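Local coordinates for protein putative diguanylate cyclase (GGDEF) with PAS/PAC domain (Rhodopseudomonas palustris, PDB 3LIF) that probably makes cyclic di-GMP from two GTP molecules through its GGDEF domain, the chain here being the extracellular PDC-fold sensor domain of that membrane protein, at residues L172-R177 / Y224-R229. Residues are numbered along the deposited sequence; the frame is centred on the assembly and turned at random.
Sequences LHSDGR and YRRVSR
Ser174 and Arg226 carry this contact alone, through a weak hydrogen bond from the guanidinium to the hydroxyl. NH2 of Arg226 lies 3.2 Å from OG of Ser174, and the N-H...O angle is 134°, well short of straight. The hydroxyl comes to the edge of the guanidinium, near its plane, with CB of Ser174 also at that edge. OG is anti to the serine's backbone N (chi1 171°), and the extended arginine chain from CG to NE carries the guanidinium to it, although the CA atoms of Ser174 and Arg226 are 7.6 Å apart. Between the two segments lies strand 232-239 with its preceding loop: Ser174 packs on Pro231 and pairs with its backbone, while Val227 touches Leu232 and Val234.

Ser174 itself belongs to a type I turn from His173 to Gly176, closed by a 2.8 Å bond from Gly176 N to His173 O. His173 ND1 accepts Asp175 N in the plane of its ring. Over the centre of one face of that ring stands NH2 of Arg177. Asp175 OD1 takes both N and NE of Arg177, the first bond making an Asx turn. Arg177 NE lies 2.8 Å from Asp175 OD1, on its syn side, and Arg177 NH2 meets Asp175 OD2 at 2.7 Å, a side-on, two-nitrogen salt bridge.

The serine is thus offered from the β-hairpin turn joining strands 168-173 and 178-182, and the arginine from strand 219-226. Together they link the two strands flanking central strand 232-239 of the 2-1-5-4-3 antiparallel sheet, an order characteristic of the PDC (Cache) sensor fold.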
loop_
_atom_site.group_PDB
_atom_site.type_symbol
_atom_site.label_atom_id
_atom_site.label_comp_id
_atom_site.label_asym_id
_atom_site.label_seq_id
_atom_site.Cartn_x
_atom_site.Cartn_y
_atom_site.Cartn_z
ATOM N N LEU A 172 1.449 6.142 -3.458
ATOM C CA LEU A 172 2.039 6.787 -2.301
ATOM C C LEU A 172 1.120 6.899 -1.099
ATOM O O LEU A 172 -0.112 6.762 -1.202
ATOM C CB LEU A 172 2.623 8.165 -2.624
ATOM C CG LEU A 172 3.489 8.243 -3.881
ATOM C CD1 LEU A 172 2.704 8.993 -5.013
ATOM C CD2 LEU A 172 4.804 8.914 -3.586
ATOM N N HIS A 173 1.738 7.120 0.059
ATOM C CA HIS A 173 0.946 7.314 1.231
ATOM C C HIS A 173 0.588 8.783 1.191
ATOM O O HIS A 173 1.372 9.659 0.717
ATOM C CB HIS A 173 1.743 7.022 2.476
ATOM C CG HIS A 173 0.931 7.057 3.720
ATOM N ND1 HIS A 173 0.575 8.245 4.340
ATOM C CD2 HIS A 173 0.411 6.050 4.481
ATOM C CE1 HIS A 173 -0.126 7.965 5.435
ATOM N NE2 HIS A 173 -0.267 6.644 5.523
ATOM N N SER A 174 -0.605 9.067 1.676
ATOM C CA SER A 174 -1.008 10.430 1.846
ATOM C C SER A 174 0.099 11.355 2.410
ATOM O O SER A 174 0.128 12.522 2.107
ATOM C CB SER A 174 -2.186 10.422 2.765
ATOM O OG SER A 174 -2.448 11.733 3.102
ATOM N N ASP A 175 1.020 10.830 3.219
ATOM C CA ASP A 175 2.071 11.696 3.823
ATOM C C ASP A 175 3.374 11.722 3.061
ATOM O O ASP A 175 4.387 12.200 3.572
ATOM C CB ASP A 175 2.370 11.335 5.305
ATOM C CG ASP A 175 2.971 9.937 5.480
ATOM O OD1 ASP A 175 3.706 9.374 4.589
ATOM O OD2 ASP A 175 2.667 9.379 6.552
ATOM N N GLY A 176 3.381 11.189 1.854
ATOM C CA GLY A 176 4.576 11.322 1.037
ATOM C C GLY A 176 5.426 10.063 0.996
ATOM O O GLY A 176 6.383 9.977 0.238
ATOM N N ARG A 177 5.120 9.072 1.816
ATOM C CA ARG A 177 5.933 7.900 1.757
ATOM C C ARG A 177 5.547 7.198 0.477
ATOM O O ARG A 177 4.331 7.095 0.150
ATOM C CB ARG A 177 5.630 7.019 2.926
ATOM C CG ARG A 177 6.394 7.383 4.186
ATOM C CD ARG A 177 5.894 6.528 5.313
ATOM N NE ARG A 177 4.545 6.918 5.697
ATOM C CZ ARG A 177 3.762 6.187 6.483
ATOM N NH1 ARG A 177 4.154 4.988 6.954
ATOM N NH2 ARG A 177 2.580 6.668 6.815
ATOM N N TYR A 224 -2.932 12.920 -10.554
ATOM C CA TYR A 224 -2.968 12.272 -9.263
ATOM C C TYR A 224 -4.356 12.311 -8.706
ATOM O O TYR A 224 -5.151 13.188 -9.028
ATOM C CB TYR A 224 -2.090 13.002 -8.275
ATOM C CG TYR A 224 -2.656 14.332 -7.836
ATOM C CD1 TYR A 224 -3.563 14.392 -6.793
ATOM C CD2 TYR A 224 -2.292 15.560 -8.495
ATOM C CE1 TYR A 224 -4.082 15.613 -6.355
ATOM C CE2 TYR A 224 -2.788 16.787 -8.082
ATOM C CZ TYR A 224 -3.694 16.797 -7.002
ATOM O OH TYR A 224 -4.241 17.952 -6.520
ATOM N N ARG A 225 -4.608 11.381 -7.806
ATOM C CA ARG A 225 -5.881 11.264 -7.125
ATOM C C ARG A 225 -5.788 10.549 -5.747
ATOM O O ARG A 225 -5.234 9.439 -5.627
ATOM C CB ARG A 225 -6.874 10.513 -8.035
ATOM C CG ARG A 225 -8.270 10.451 -7.457
ATOM C CD ARG A 225 -9.177 9.642 -8.301
ATOM N NE ARG A 225 -9.099 10.072 -9.701
ATOM C CZ ARG A 225 -9.938 10.942 -10.285
ATOM N NH1 ARG A 225 -10.931 11.491 -9.604
ATOM N NH2 ARG A 225 -9.780 11.257 -11.556
ATOM N N ARG A 226 -6.326 11.183 -4.706
ATOM C CA ARG A 226 -6.460 10.505 -3.401
ATOM C C ARG A 226 -7.191 9.208 -3.613
ATOM O O ARG A 226 -8.164 9.168 -4.371
ATOM C CB ARG A 226 -7.245 11.317 -2.398
ATOM C CG ARG A 226 -6.413 12.411 -1.851
ATOM C CD ARG A 226 -6.952 12.901 -0.516
ATOM N NE ARG A 226 -6.263 14.126 -0.104
ATOM C CZ ARG A 226 -5.120 14.171 0.589
ATOM N NH1 ARG A 226 -4.615 15.336 0.889
ATOM N NH2 ARG A 226 -4.475 13.085 0.974
ATOM N N VAL A 227 -6.717 8.159 -2.952
ATOM C CA VAL A 227 -7.340 6.879 -2.999
ATOM C C VAL A 227 -8.527 6.813 -2.008
ATOM O O VAL A 227 -8.427 6.948 -0.796
ATOM C CB VAL A 227 -6.323 5.809 -2.652
ATOM C CG1 VAL A 227 -7.031 4.451 -2.287
ATOM C CG2 VAL A 227 -5.305 5.706 -3.731
ATOM N N SER A 228 -9.690 6.585 -2.538
ATOM C CA SER A 228 -10.813 6.524 -1.647
ATOM C C SER A 228 -10.663 5.501 -0.462
ATOM O O SER A 228 -10.277 4.338 -0.662
ATOM C CB SER A 228 -12.074 6.290 -2.463
ATOM O OG SER A 228 -13.024 5.776 -1.589
ATOM N N ARG A 229 -10.943 5.968 0.762
ATOM C CA ARG A 229 -11.125 5.082 1.898
ATOM C C ARG A 229 -9.820 4.596 2.590
ATOM O O ARG A 229 -9.899 3.800 3.549
ATOM C CB ARG A 229 -11.982 3.897 1.431
ATOM C CG ARG A 229 -13.112 3.526 2.370
ATOM C CD ARG A 229 -14.426 3.183 1.692
ATOM N NE ARG A 229 -14.464 1.823 1.184
ATOM C CZ ARG A 229 -14.741 1.531 -0.082
ATOM N NH1 ARG A 229 -14.984 2.509 -0.952
ATOM N NH2 ARG A 229 -14.767 0.274 -0.489
#